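Local coordinates for protein listeriolysin O (Listeria monocytogenes, PDB 4CDB) that binds cholesterol-containing host membranes and, after a major conformational change, inserts into them as an oligomeric pore that lyses the cell, at residues A[79-84]-A[343-348]; A[164-169]-A[211-216]; A[215-220]-A[336-341]; A[283-288]-A[326-331]; A[304-309]-A[320-325]. All coordinates share one frame; numbering follows the deposited sequence.

Interaction 1: residues A[79-84]-A[343-348]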
# COMPACT_ATOMS: atom_id res chain seq x y z
N VAL A 79 5.85 -13.75 5.86
CA VAL A 79 5.76 -15.18 5.59
C VAL A 79 5.02 -15.46 4.29
O VAL A 79 3.92 -14.96 4.08
CB VAL A 79 5.02 -15.91 6.74
CG1 VAL A 79 4.86 -17.38 6.40
CG2 VAL A 79 5.76 -15.74 8.06
N VAL A 80 5.64 -16.25 3.41
CA VAL A 80 4.94 -16.73 2.23
C VAL A 80 4.02 -17.87 2.65
O VAL A 80 4.48 -18.92 3.10
CB VAL A 80 5.92 -17.22 1.15
CG1 VAL A 80 5.16 -17.79 -0.05
CG2 VAL A 80 6.83 -16.08 0.71
N ASN A 81 2.71 -17.65 2.52
CA ASN A 81 1.70 -18.55 3.08
C ASN A 81 1.84 -20.01 2.68
O ASN A 81 1.61 -20.91 3.49
CB ASN A 81 0.29 -18.04 2.76
CG ASN A 81 -0.79 -19.00 3.21
OD1 ASN A 81 -1.37 -19.73 2.41
ND2 ASN A 81 -1.06 -19.02 4.51
N ALA A 82 2.22 -20.25 1.43
CA ALA A 82 2.38 -21.61 0.92
C ALA A 82 3.44 -22.40 1.68
O ALA A 82 3.34 -23.62 1.80
CB ALA A 82 2.70 -21.58 -0.56
N ILE A 83 4.46 -21.71 2.20
CA ILE A 83 5.53 -22.36 2.93
C ILE A 83 5.58 -21.91 4.39
O ILE A 83 6.64 -21.90 5.02
CB ILE A 83 6.90 -22.13 2.27
CG1 ILE A 83 7.21 -20.63 2.17
CG2 ILE A 83 6.94 -22.76 0.89
CD1 ILE A 83 8.60 -20.32 1.67
N SER A 84 4.42 -21.54 4.93
CA SER A 84 4.33 -21.05 6.30
C SER A 84 4.73 -22.10 7.33
O SER A 84 5.20 -21.77 8.41
CB SER A 84 2.91 -20.56 6.60
OG SER A 84 1.99 -21.63 6.57
N PRO A 343 -7.46 -20.94 14.79
CA PRO A 343 -6.29 -20.76 15.65
C PRO A 343 -5.24 -19.83 15.06
O PRO A 343 -4.40 -19.31 15.80
CB PRO A 343 -5.72 -22.18 15.78
CG PRO A 343 -6.59 -23.07 14.93
CD PRO A 343 -7.37 -22.19 14.02
N GLY A 344 -5.28 -19.62 13.75
CA GLY A 344 -4.33 -18.74 13.09
C GLY A 344 -3.11 -19.46 12.55
O GLY A 344 -2.76 -20.54 13.01
N VAL A 345 -2.46 -18.84 11.57
CA VAL A 345 -1.28 -19.40 10.94
C VAL A 345 -0.12 -18.43 11.12
O VAL A 345 -0.35 -17.25 11.42
CB VAL A 345 -1.52 -19.65 9.43
CG1 VAL A 345 -2.69 -20.60 9.24
CG2 VAL A 345 -1.76 -18.34 8.71
N PRO A 346 1.12 -18.90 10.96
CA PRO A 346 2.25 -17.96 11.00
C PRO A 346 2.13 -16.90 9.89
O PRO A 346 1.93 -17.24 8.73
CB PRO A 346 3.47 -18.85 10.74
CG PRO A 346 3.03 -20.22 11.20
CD PRO A 346 1.58 -20.30 10.84
N ILE A 347 2.24 -15.63 10.27
CA ILE A 347 2.09 -14.54 9.31
C ILE A 347 3.24 -13.54 9.40
O ILE A 347 3.41 -12.70 8.51
CB ILE A 347 0.74 -13.81 9.48
CG1 ILE A 347 0.53 -13.40 10.94
CG2 ILE A 347 -0.40 -14.69 9.01
CD1 ILE A 347 -0.82 -12.75 11.20
N ALA A 348 4.03 -13.63 10.46
CA ALA A 348 5.19 -12.77 10.65
C ALA A 348 6.11 -13.37 11.70
O ALA A 348 5.67 -14.11 12.57
CB ALA A 348 4.76 -11.38 11.07
O HOH W 1 3.32 -11.96 5.92
O HOH W 2 1.05 -16.96 5.92

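Interaction 2: residues A[164-169]-A[211-216]. With NA (sodium ion), chain F.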
# COMPACT_ATOMS: atom_id res chain seq x y z
N ALA A 164 -7.69 -9.00 18.64
CA ALA A 164 -6.41 -9.34 18.05
C ALA A 164 -5.54 -8.10 17.95
O ALA A 164 -6.04 -6.98 17.88
CB ALA A 164 -6.62 -9.95 16.67
N LYS A 165 -4.22 -8.30 17.94
CA LYS A 165 -3.29 -7.21 17.71
C LYS A 165 -3.29 -6.87 16.22
O LYS A 165 -3.07 -7.75 15.38
CB LYS A 165 -1.88 -7.61 18.16
CG LYS A 165 -0.80 -6.63 17.75
CD LYS A 165 0.59 -7.13 18.14
CE LYS A 165 1.67 -6.21 17.60
NZ LYS A 165 3.04 -6.69 17.97
N ILE A 166 -3.54 -5.61 15.89
CA ILE A 166 -3.62 -5.20 14.48
C ILE A 166 -2.29 -4.67 13.95
O ILE A 166 -1.73 -3.71 14.48
CB ILE A 166 -4.73 -4.14 14.24
CG1 ILE A 166 -6.11 -4.79 14.27
CG2 ILE A 166 -4.52 -3.45 12.91
CD1 ILE A 166 -6.73 -4.87 15.63
N ASP A 167 -1.80 -5.31 12.89
CA ASP A 167 -0.64 -4.81 12.16
C ASP A 167 -1.10 -4.40 10.76
O ASP A 167 -1.49 -5.25 9.95
CB ASP A 167 0.44 -5.89 12.07
CG ASP A 167 1.81 -5.32 11.76
OD1 ASP A 167 1.89 -4.22 11.19
OD2 ASP A 167 2.82 -5.99 12.09
N TYR A 168 -1.06 -3.10 10.47
CA TYR A 168 -1.67 -2.55 9.26
C TYR A 168 -0.66 -1.79 8.39
O TYR A 168 0.15 -1.01 8.90
CB TYR A 168 -2.83 -1.63 9.65
CG TYR A 168 -3.55 -1.00 8.48
CD1 TYR A 168 -4.58 -1.67 7.83
CD2 TYR A 168 -3.22 0.28 8.03
CE1 TYR A 168 -5.25 -1.09 6.77
CE2 TYR A 168 -3.88 0.86 6.97
CZ TYR A 168 -4.89 0.17 6.34
OH TYR A 168 -5.56 0.74 5.28
N ASP A 169 -0.73 -2.02 7.08
CA ASP A 169 0.16 -1.37 6.12
C ASP A 169 -0.56 -1.10 4.80
O ASP A 169 -1.21 -1.99 4.26
CB ASP A 169 1.40 -2.24 5.86
CG ASP A 169 2.61 -1.79 6.65
OD1 ASP A 169 2.78 -0.56 6.82
OD2 ASP A 169 3.39 -2.65 7.10
N ILE A 211 -3.08 -3.11 0.38
CA ILE A 211 -3.22 -3.09 1.83
C ILE A 211 -2.86 -4.44 2.45
O ILE A 211 -3.27 -5.49 1.95
CB ILE A 211 -4.67 -2.73 2.23
CG1 ILE A 211 -5.05 -1.35 1.68
CG2 ILE A 211 -4.84 -2.76 3.74
CD1 ILE A 211 -6.47 -0.95 2.00
N SER A 212 -2.08 -4.41 3.53
CA SER A 212 -1.78 -5.60 4.31
C SER A 212 -2.44 -5.48 5.69
O SER A 212 -2.09 -4.59 6.47
CB SER A 212 -0.27 -5.78 4.45
OG SER A 212 0.04 -7.00 5.10
N PHE A 213 -3.38 -6.36 5.98
CA PHE A 213 -4.13 -6.30 7.23
C PHE A 213 -3.89 -7.55 8.08
O PHE A 213 -4.41 -8.63 7.78
CB PHE A 213 -5.63 -6.11 6.95
CG PHE A 213 -6.47 -5.91 8.18
CD1 PHE A 213 -6.38 -4.73 8.91
CD2 PHE A 213 -7.36 -6.88 8.59
CE1 PHE A 213 -7.16 -4.53 10.04
CE2 PHE A 213 -8.15 -6.69 9.72
CZ PHE A 213 -8.04 -5.52 10.44
N LYS A 214 -3.09 -7.41 9.13
CA LYS A 214 -2.78 -8.54 10.01
C LYS A 214 -3.58 -8.50 11.30
O LYS A 214 -3.62 -7.48 11.99
CB LYS A 214 -1.28 -8.58 10.33
CG LYS A 214 -0.37 -8.93 9.17
CD LYS A 214 1.06 -9.20 9.65
CE LYS A 214 1.99 -9.54 8.50
NZ LYS A 214 2.19 -8.38 7.58
N GLN A 215 -4.21 -9.62 11.62
CA GLN A 215 -4.84 -9.81 12.92
C GLN A 215 -4.09 -10.88 13.70
O GLN A 215 -4.24 -12.08 13.45
CB GLN A 215 -6.32 -10.19 12.75
CG GLN A 215 -7.17 -9.05 12.20
CD GLN A 215 -8.51 -9.52 11.67
OE1 GLN A 215 -8.61 -10.60 11.09
NE2 GLN A 215 -9.55 -8.71 11.87
N ILE A 216 -3.25 -10.44 14.63
CA ILE A 216 -2.39 -11.35 15.39
C ILE A 216 -3.07 -11.79 16.68
O ILE A 216 -3.37 -10.97 17.55
CB ILE A 216 -1.03 -10.70 15.71
CG1 ILE A 216 -0.39 -10.17 14.43
CG2 ILE A 216 -0.12 -11.69 16.43
CD1 ILE A 216 0.82 -9.29 14.67
NA NA F . 1.66 1.36 5.62
O HOH W 3 0.45 -5.81 7.95
O HOH W 4 4.17 -7.24 9.42

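Interaction 3: residues A[215-220]-A[336-341]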
# COMPACT_ATOMS: atom_id res chain seq x y z
N GLN A 215 -4.21 -9.62 11.62
CA GLN A 215 -4.84 -9.81 12.92
C GLN A 215 -4.09 -10.88 13.70
O GLN A 215 -4.24 -12.08 13.45
CB GLN A 215 -6.32 -10.19 12.75
CG GLN A 215 -7.17 -9.05 12.20
CD GLN A 215 -8.51 -9.52 11.67
OE1 GLN A 215 -8.61 -10.60 11.09
NE2 GLN A 215 -9.55 -8.71 11.87
N ILE A 216 -3.25 -10.44 14.63
CA ILE A 216 -2.39 -11.35 15.39
C ILE A 216 -3.07 -11.79 16.68
O ILE A 216 -3.37 -10.97 17.55
CB ILE A 216 -1.03 -10.70 15.71
CG1 ILE A 216 -0.39 -10.17 14.43
CG2 ILE A 216 -0.12 -11.69 16.43
CD1 ILE A 216 0.82 -9.29 14.67
N TYR A 217 -3.29 -13.09 16.82
CA TYR A 217 -3.97 -13.64 17.99
C TYR A 217 -3.00 -13.87 19.14
O TYR A 217 -3.36 -13.68 20.31
CB TYR A 217 -4.68 -14.95 17.62
CG TYR A 217 -5.70 -14.80 16.52
CD1 TYR A 217 -6.43 -13.63 16.37
CD2 TYR A 217 -5.93 -15.83 15.62
CE1 TYR A 217 -7.36 -13.49 15.37
CE2 TYR A 217 -6.87 -15.70 14.61
CZ TYR A 217 -7.58 -14.53 14.49
OH TYR A 217 -8.51 -14.39 13.48
N TYR A 218 -1.78 -14.28 18.81
CA TYR A 218 -0.76 -14.52 19.82
C TYR A 218 0.64 -14.61 19.22
O TYR A 218 0.79 -14.87 18.02
CB TYR A 218 -1.06 -15.78 20.64
CG TYR A 218 -1.24 -17.03 19.80
CD1 TYR A 218 -0.15 -17.85 19.51
CD2 TYR A 218 -2.49 -17.40 19.32
CE1 TYR A 218 -0.31 -18.99 18.75
CE2 TYR A 218 -2.65 -18.55 18.57
CZ TYR A 218 -1.56 -19.34 18.28
OH TYR A 218 -1.72 -20.48 17.53
N ASN A 219 1.64 -14.38 20.06
CA ASN A 219 3.03 -14.56 19.67
C ASN A 219 3.69 -15.62 20.54
O ASN A 219 3.48 -15.67 21.75
CB ASN A 219 3.81 -13.24 19.80
CG ASN A 219 3.31 -12.18 18.84
OD1 ASN A 219 3.84 -12.03 17.74
ND2 ASN A 219 2.29 -11.44 19.25
N VAL A 220 4.48 -16.48 19.90
CA VAL A 220 5.29 -17.44 20.62
C VAL A 220 6.77 -17.10 20.45
O VAL A 220 7.28 -17.04 19.33
CB VAL A 220 5.03 -18.89 20.15
CG1 VAL A 220 5.99 -19.86 20.82
CG2 VAL A 220 3.58 -19.28 20.42
N ALA A 336 -11.61 -10.46 14.15
CA ALA A 336 -11.07 -9.49 15.10
C ALA A 336 -10.82 -10.12 16.47
O ALA A 336 -10.03 -9.61 17.26
CB ALA A 336 -12.00 -8.30 15.23
N THR A 337 -11.51 -11.22 16.74
CA THR A 337 -11.37 -11.93 18.01
C THR A 337 -10.97 -13.39 17.82
O THR A 337 -11.62 -14.14 17.09
CB THR A 337 -12.66 -11.84 18.85
OG1 THR A 337 -12.86 -10.49 19.28
CG2 THR A 337 -12.58 -12.74 20.07
N PHE A 338 -9.89 -13.79 18.48
CA PHE A 338 -9.38 -15.16 18.42
C PHE A 338 -10.35 -16.16 19.04
O PHE A 338 -10.93 -15.91 20.09
CB PHE A 338 -8.02 -15.23 19.11
CG PHE A 338 -7.53 -16.63 19.37
CD1 PHE A 338 -7.23 -17.49 18.33
CD2 PHE A 338 -7.35 -17.08 20.67
CE1 PHE A 338 -6.77 -18.77 18.57
CE2 PHE A 338 -6.90 -18.36 20.92
CZ PHE A 338 -6.60 -19.21 19.87
N ASN A 339 -10.52 -17.30 18.37
CA ASN A 339 -11.31 -18.40 18.92
C ASN A 339 -10.73 -19.77 18.55
O ASN A 339 -9.87 -19.87 17.68
CB ASN A 339 -12.78 -18.29 18.50
CG ASN A 339 -13.04 -18.91 17.14
OD1 ASN A 339 -13.30 -20.11 17.03
ND2 ASN A 339 -12.99 -18.09 16.09
N ARG A 340 -11.22 -20.81 19.23
CA ARG A 340 -10.66 -22.16 19.11
C ARG A 340 -10.70 -22.72 17.69
O ARG A 340 -9.78 -23.42 17.27
CB ARG A 340 -11.39 -23.11 20.06
CG ARG A 340 -10.68 -24.44 20.29
CD ARG A 340 -11.56 -25.39 21.09
NE ARG A 340 -10.80 -26.52 21.63
CZ ARG A 340 -10.52 -26.69 22.92
NH1 ARG A 340 -10.95 -25.80 23.81
NH2 ARG A 340 -9.82 -27.74 23.32
N GLU A 341 -11.77 -22.42 16.96
CA GLU A 341 -11.96 -22.95 15.61
C GLU A 341 -10.96 -22.38 14.61
O GLU A 341 -10.47 -23.09 13.74
CB GLU A 341 -13.40 -22.71 15.14
CG GLU A 341 -14.41 -23.72 15.66
CD GLU A 341 -14.47 -23.77 17.18
OE1 GLU A 341 -14.56 -22.70 17.81
OE2 GLU A 341 -14.42 -24.89 17.73

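Interaction 4: residues A[283-288]-A[326-331]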
# COMPACT_ATOMS: atom_id res chain seq x y z
N ALA A 283 -11.58 5.90 3.85
CA ALA A 283 -12.91 5.95 4.45
C ALA A 283 -13.66 4.63 4.28
O ALA A 283 -14.35 4.18 5.19
CB ALA A 283 -13.71 7.10 3.86
N ALA A 284 -13.51 4.02 3.11
CA ALA A 284 -14.20 2.77 2.81
C ALA A 284 -13.65 1.61 3.64
O ALA A 284 -14.29 0.56 3.75
CB ALA A 284 -14.10 2.45 1.33
N VAL A 285 -12.48 1.81 4.22
CA VAL A 285 -11.83 0.78 5.03
C VAL A 285 -12.13 0.95 6.52
O VAL A 285 -12.37 -0.03 7.23
CB VAL A 285 -10.30 0.79 4.79
CG1 VAL A 285 -9.57 0.04 5.89
CG2 VAL A 285 -9.97 0.21 3.43
N SER A 286 -12.13 2.19 6.98
CA SER A 286 -12.22 2.48 8.41
C SER A 286 -13.64 2.49 8.99
O SER A 286 -13.81 2.50 10.21
CB SER A 286 -11.52 3.80 8.73
OG SER A 286 -12.09 4.86 7.98
N GLY A 287 -14.65 2.49 8.13
CA GLY A 287 -16.02 2.58 8.59
C GLY A 287 -16.43 4.02 8.79
O GLY A 287 -17.54 4.32 9.24
N LYS A 288 -15.51 4.92 8.46
CA LYS A 288 -15.75 6.35 8.50
C LYS A 288 -16.43 6.75 7.19
O LYS A 288 -16.69 7.92 6.94
CB LYS A 288 -14.41 7.08 8.67
CG LYS A 288 -14.49 8.59 8.90
CD LYS A 288 -14.00 9.35 7.67
CE LYS A 288 -13.16 10.55 8.05
NZ LYS A 288 -11.91 10.15 8.75
N GLY A 326 -17.82 -0.54 -1.67
CA GLY A 326 -18.86 -0.33 -0.68
C GLY A 326 -19.18 -1.59 0.11
O GLY A 326 -19.75 -1.52 1.20
N ASP A 327 -18.80 -2.74 -0.44
CA ASP A 327 -19.13 -4.02 0.17
C ASP A 327 -18.02 -4.55 1.08
O ASP A 327 -18.06 -5.70 1.51
CB ASP A 327 -19.45 -5.05 -0.91
CG ASP A 327 -20.43 -4.53 -1.94
OD1 ASP A 327 -21.25 -3.64 -1.59
OD2 ASP A 327 -20.39 -4.99 -3.10
N LEU A 328 -17.04 -3.70 1.38
CA LEU A 328 -16.02 -4.06 2.36
C LEU A 328 -16.59 -3.92 3.77
O LEU A 328 -17.80 -3.88 3.95
CB LEU A 328 -14.76 -3.21 2.20
CG LEU A 328 -13.67 -3.78 1.30
CD1 LEU A 328 -12.36 -3.03 1.49
CD2 LEU A 328 -13.47 -5.25 1.61
N ARG A 329 -15.70 -3.85 4.76
CA ARG A 329 -16.09 -3.76 6.17
C ARG A 329 -16.87 -4.99 6.65
O ARG A 329 -17.31 -5.05 7.79
CB ARG A 329 -16.88 -2.48 6.45
CG ARG A 329 -16.04 -1.22 6.44
CD ARG A 329 -15.69 -0.79 7.85
NE ARG A 329 -14.83 -1.76 8.53
CZ ARG A 329 -14.68 -1.82 9.85
NH1 ARG A 329 -15.34 -0.97 10.63
NH2 ARG A 329 -13.88 -2.72 10.39
N ASP A 330 -17.03 -5.97 5.76
CA ASP A 330 -17.62 -7.25 6.12
C ASP A 330 -16.50 -8.27 6.25
O ASP A 330 -16.46 -9.05 7.20
CB ASP A 330 -18.61 -7.70 5.04
CG ASP A 330 -19.69 -6.68 4.76
OD1 ASP A 330 -19.95 -5.83 5.65
OD2 ASP A 330 -20.29 -6.72 3.67
N ILE A 331 -15.58 -8.23 5.28
CA ILE A 331 -14.39 -9.06 5.31
C ILE A 331 -13.49 -8.63 6.47
O ILE A 331 -13.01 -9.46 7.24
CB ILE A 331 -13.59 -8.95 3.98
CG1 ILE A 331 -14.29 -9.73 2.86
CG2 ILE A 331 -12.17 -9.46 4.16
CD1 ILE A 331 -15.41 -8.97 2.17

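Interaction 5: residues A[304-309]-A[320-325]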
# COMPACT_ATOMS: atom_id res chain seq x y z
N SER A 304 -13.41 -0.87 -7.03
CA SER A 304 -13.55 -2.28 -6.70
C SER A 304 -12.46 -2.74 -5.73
O SER A 304 -11.51 -2.01 -5.47
CB SER A 304 -13.52 -3.13 -7.97
OG SER A 304 -12.29 -2.97 -8.65
N PHE A 305 -12.60 -3.96 -5.21
CA PHE A 305 -11.57 -4.52 -4.34
C PHE A 305 -11.35 -6.00 -4.62
O PHE A 305 -12.26 -6.71 -5.04
CB PHE A 305 -11.92 -4.30 -2.86
CG PHE A 305 -12.97 -5.24 -2.32
CD1 PHE A 305 -14.31 -4.91 -2.41
CD2 PHE A 305 -12.61 -6.45 -1.73
CE1 PHE A 305 -15.28 -5.77 -1.92
CE2 PHE A 305 -13.57 -7.31 -1.25
CZ PHE A 305 -14.91 -6.97 -1.34
N LYS A 306 -10.12 -6.45 -4.38
CA LYS A 306 -9.80 -7.87 -4.44
C LYS A 306 -9.07 -8.27 -3.16
O LYS A 306 -8.12 -7.61 -2.73
CB LYS A 306 -8.95 -8.19 -5.67
CG LYS A 306 -8.78 -9.67 -5.93
CD LYS A 306 -8.11 -9.92 -7.27
CE LYS A 306 -8.19 -11.38 -7.67
NZ LYS A 306 -7.46 -11.65 -8.94
N ALA A 307 -9.53 -9.36 -2.54
CA ALA A 307 -9.01 -9.75 -1.23
C ALA A 307 -8.43 -11.16 -1.23
O ALA A 307 -9.07 -12.10 -1.72
CB ALA A 307 -10.10 -9.62 -0.18
N VAL A 308 -7.23 -11.29 -0.68
CA VAL A 308 -6.62 -12.59 -0.44
C VAL A 308 -6.50 -12.80 1.06
O VAL A 308 -5.87 -12.00 1.76
CB VAL A 308 -5.23 -12.69 -1.09
CG1 VAL A 308 -4.62 -14.06 -0.85
CG2 VAL A 308 -5.32 -12.40 -2.58
N ILE A 309 -7.10 -13.87 1.57
CA ILE A 309 -7.19 -14.10 3.01
C ILE A 309 -6.47 -15.38 3.44
O ILE A 309 -6.75 -16.46 2.93
CB ILE A 309 -8.66 -14.17 3.46
CG1 ILE A 309 -9.46 -13.01 2.87
CG2 ILE A 309 -8.76 -14.19 4.98
CD1 ILE A 309 -10.94 -13.06 3.20
N ILE A 320 -10.30 -16.09 -1.66
CA ILE A 320 -10.15 -14.97 -2.59
C ILE A 320 -11.51 -14.35 -2.91
O ILE A 320 -12.44 -15.04 -3.33
CB ILE A 320 -9.44 -15.40 -3.89
CG1 ILE A 320 -8.04 -15.94 -3.57
CG2 ILE A 320 -9.34 -14.23 -4.86
CD1 ILE A 320 -7.22 -16.28 -4.80
N ILE A 321 -11.62 -13.04 -2.70
CA ILE A 321 -12.89 -12.35 -2.87
C ILE A 321 -12.76 -11.12 -3.77
O ILE A 321 -11.87 -10.29 -3.57
CB ILE A 321 -13.48 -11.91 -1.51
CG1 ILE A 321 -13.68 -13.13 -0.60
CG2 ILE A 321 -14.80 -11.17 -1.70
CD1 ILE A 321 -14.17 -12.77 0.79
N ASP A 322 -13.65 -11.01 -4.75
CA ASP A 322 -13.76 -9.81 -5.57
C ASP A 322 -15.07 -9.10 -5.25
O ASP A 322 -16.01 -9.72 -4.75
CB ASP A 322 -13.72 -10.17 -7.06
CG ASP A 322 -12.47 -10.94 -7.44
OD1 ASP A 322 -11.44 -10.29 -7.73
OD2 ASP A 322 -12.51 -12.19 -7.46
N GLY A 323 -15.13 -7.80 -5.53
CA GLY A 323 -16.35 -7.05 -5.27
C GLY A 323 -16.18 -5.54 -5.36
O GLY A 323 -15.14 -5.05 -5.81
N ASN A 324 -17.20 -4.82 -4.93
CA ASN A 324 -17.19 -3.36 -4.96
C ASN A 324 -16.78 -2.77 -3.61
O ASN A 324 -17.07 -3.36 -2.56
CB ASN A 324 -18.56 -2.82 -5.37
CG ASN A 324 -19.13 -3.55 -6.58
OD1 ASN A 324 -18.39 -3.96 -7.48
ND2 ASN A 324 -20.44 -3.73 -6.60
N LEU A 325 -16.12 -1.62 -3.63
CA LEU A 325 -15.55 -1.01 -2.43
C LEU A 325 -16.56 -0.79 -1.30
O LEU A 325 -16.21 -0.85 -0.12
CB LEU A 325 -14.86 0.31 -2.76
CG LEU A 325 -13.40 0.46 -2.35
CD1 LEU A 325 -13.02 1.93 -2.28
CD2 LEU A 325 -13.11 -0.23 -1.02

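Interaction 1: residues A[79-84]-A[343-348]
Val-79 meets the backbone of strand 345-353 with both of its methyl groups. CG2 rests on the peptide link between Ile-347 and Ala-348, 3.6 Å from Ile-347 C, while CG1 lies 3.7 Å from Pro-346 O. The torsion explains the division: with CG1 anti to the backbone N (chi1 176°) and CG2 beside that N, the forked side chain straddles two successive peptide groups. A second touch is made by the Pro-346 ring, whose CG lies 3.9 Å from Ser-84 O. More loosely, Asn-81 ND2 comes within 4.3 Å of Val-345 CG2.

Polar links between 79-84 and 343-348 run through water. One molecule accepts from Val-79 N at 3.1 Å and, 2.7 Å from Ile-347 O, is placed to donate there, though other acceptors compete. Another accepts from Asn-81 ND2 at 3.3 Å and donates to Pro-346 O at 3.0 Å. The loop is shaped by its own turn, in which Ile-83 N bonds to Val-80 O and Ser-84 N to Asn-81 O. The far edge of the strand is held by strand 252-260, where Ile-347 and Ala-348 pair with Ala-259.

Strand 77-78 pairs antiparallel with 345-353, and here the loop that follows it peels away. Direct backbone bonding has given way to two bridging waters plus methyl-to-peptide packing, consistent with a join less strictly aligned than a continued sheet.

Interaction 2: residues A[164-169]-A[211-216]
The rings of Tyr-168 and Phe-213, a non-hydrogen-bonded pair, meet edge to edge: Tyr-168 CD1 and Phe-213 CD1 are 3.7 Å apart, each near the plane of the other ring. Obliquely to the Tyr-168 ring comes Ile-211 CG2, 3.5 Å from Tyr-168 CE1, and obliquely to the Phe-213 ring comes Ile-166 CG2, 4.0 Å from Phe-213 CE1. Both aromatic side chains have CG anti to the backbone N (chi1 -180° and -175°), which spreads them along the same face.

On the other face, Asp-167 CB packs against Lys-214 CB at 3.6 Å. Their charged ends are joined by a water 2.9 Å from Lys-214 NZ that donates to Asp-167 OD2; NZ is further gripped by Gln-78 OE1, Gln-263 OE1 and a second water, which probably stabilise its charge. Farther along, Asp-169 OD1 binds a sodium ion at 2.5 Å, a site completed by Asp-170.

Six backbone bonds tie Lys-165 to Ile-216, Asp-167 to Lys-214 and Asp-169 to Ser-212, the shortest being Ser-212 N to Asp-169 O at 2.7 Å. With strand directions 163° apart, this is a regular antiparallel ladder within the large sheet of a cholesterol-dependent cytolysin.

Interaction 3: residues A[215-220]-A[336-341]
Phe-338 lies against Tyr-217 with its CB over one face of the tyrosine ring, 3.5 Å from Tyr-217 CG, and its own ring inclined to it. The two planes stand at 37°, with centroids 5.3 Å apart, an oblique arrangement that is neither a stack nor an edge-to-face pair. Closest is Phe-338 CD1, 3.4 Å from Tyr-217 CD2. Because Phe-338 CG is anti to the backbone N (chi1 168°), its ring reaches past Tyr-217 to a second tyrosine. There the geometry changes: Tyr-218 directs its edge at the face of Phe-338, the planes at 70° and the centroids 5.7 Å apart, a T-shaped pair whose nearest carbons are Tyr-218 CE2 and Phe-338 CE1.

That two consecutive strand residues both meet one phenylalanine is consistent with a classic beta bulge, in which Tyr-217 and Tyr-218 both face Tyr-260 of strand 252-260. Tyr-217 has a helix-like backbone, and the break in alternation probably lets its ring and the next reach the same partner, giving an aromatic cluster beneath the loop 336-341.

The opposite face of the Tyr-217 ring is approached by Gln-215 O, 3.9 Å above its plane, while its hydroxyl bonds to Gly-335 O just before the loop segment. Gln-215 NE2 passes alongside Ala-336, and the amide oxygen OE1 is held by Arg-262. Beyond the cluster, Asn-339 OD1 accepts from Glu-341 N at 2.8 Å in an Asx turn, and Arg-340 forms a salt bridge with Glu-149 of helix 137-152.

Interaction 4: residues A[283-288]-A[326-331]
Helix 277-286 runs out at Ser-286, and Gly-287 leaves helical geometry with a positive phi of 85°; facing this C-terminal end, Arg-329 also adopts a positive phi (63°).

The arginine carries most of the contact. Its side chain is folded at chi2 and chi3, so the methylene groups lie over the last carbonyls of the helix instead of extending past them. CG is 3.7 Å from Ala-284 O, and CD is 3.5 Å from Gly-287 N. NE comes within 3.3 Å of Val-285 O, but the angle is too poor for a hydrogen bond. The guanidinium then passes obliquely by the final turn, with NH1 3.8 Å from Ser-286 O. A positive group set beside helix-end carbonyls is electrostatically favourable in principle, since these oxygens lie at the negative end of the helix dipole; the evidence here is proximity, not directed bonding.

Leu-328 adds a looser apolar touch, its CD1 4.5 Å from Val-285 CG2, while its CB sits 4.1 Å from Ala-284 O. Ser-286 OG bonds back to Asp-282 O.

Most of the helix, up to Ala-283, falls in a region assigned as a transmembrane beta strand of the pore. In this soluble form its end touches the loop 326-331, and Val-285 also reaches Tyr-168 of strand 165-172 and Ile-211 of strand 207-222, while Leu-328 and Ile-331 turn to Phe-305 on strand 303-310.

Interaction 5: residues A[304-309]-A[320-325]
The Phe-305 ring lies across Gly-323 and against Asn-324 of the antiparallel partner strand. Its CB leaves the strand on the face shared with Ala-307 and Ile-321, and chi1 of 77° sets CG between the backbone N and the carbonyl carbon, turning the ring across the partner strand at Gly-323. CG lies 4.1 Å from Gly-323 O. Along one side of the ring, CD1 and CE1 run beside the peptide of Asn-324, CE1 coming 3.1 Å from Asn-324 O at the ring edge. On the other side Phe-305 CE2 meets Ile-321 CG2 at 4.1 Å. At the far end CZ passes Gly-323 CA, and Gly-323 N sits over one ring face, toward its rim. Gly-323 has no side chain, and the ring occupies the space beside its backbone.

The backbone frames this packing. Phe-305 N donates to Gly-323 O at 2.8 Å, whereas the return bond from Gly-323 N to Phe-305 O is weak, with an angle of 133° at hydrogen. At the next hydrogen-bonded pair both links are sound, Ala-307 N to Ile-321 O at 2.7 Å and Ile-321 N to Ala-307 O.

On the other face, Asp-322 OD1 lies along the Lys-306 methylenes, 3.3 Å from its CG. Lys-306 NZ stays 4.4 Å from Asp-322 OD1, too far for a salt bridge, and bonds instead to Ser-193 O.

Strand 319-324 pairs with 303-310, which in turn pairs with 262-270. Helix 187-194 packs on the face bearing Val-308 and Ile-320, while Leu-328 and Ile-331 of the following loop cover Phe-305.

Interactions 2 and 5 are true strand ladders in one antiparallel sheet, rich in backbone bonds and partly buried, with both buried and exposed residues; interactions 1, 3 and 4 join loops to its strands or to a helix end. Interaction 3 is the buried one and relies on aromatic rings; interaction 4 lies nearer the surface, carried by an exposed arginine, and interaction 1, partly buried, is bridged by water. Strand 207-222 serves both interactions 2 and 3, which share Gln-215 and Ile-216. Interactions 4 and 5 meet where Leu-328 CD2 packs 3.5 Å from Phe-305 CE2, and Val-285 links interaction 4 to interaction 2. Pro-343 of interaction 1 touches the aromatic cluster of interaction 3.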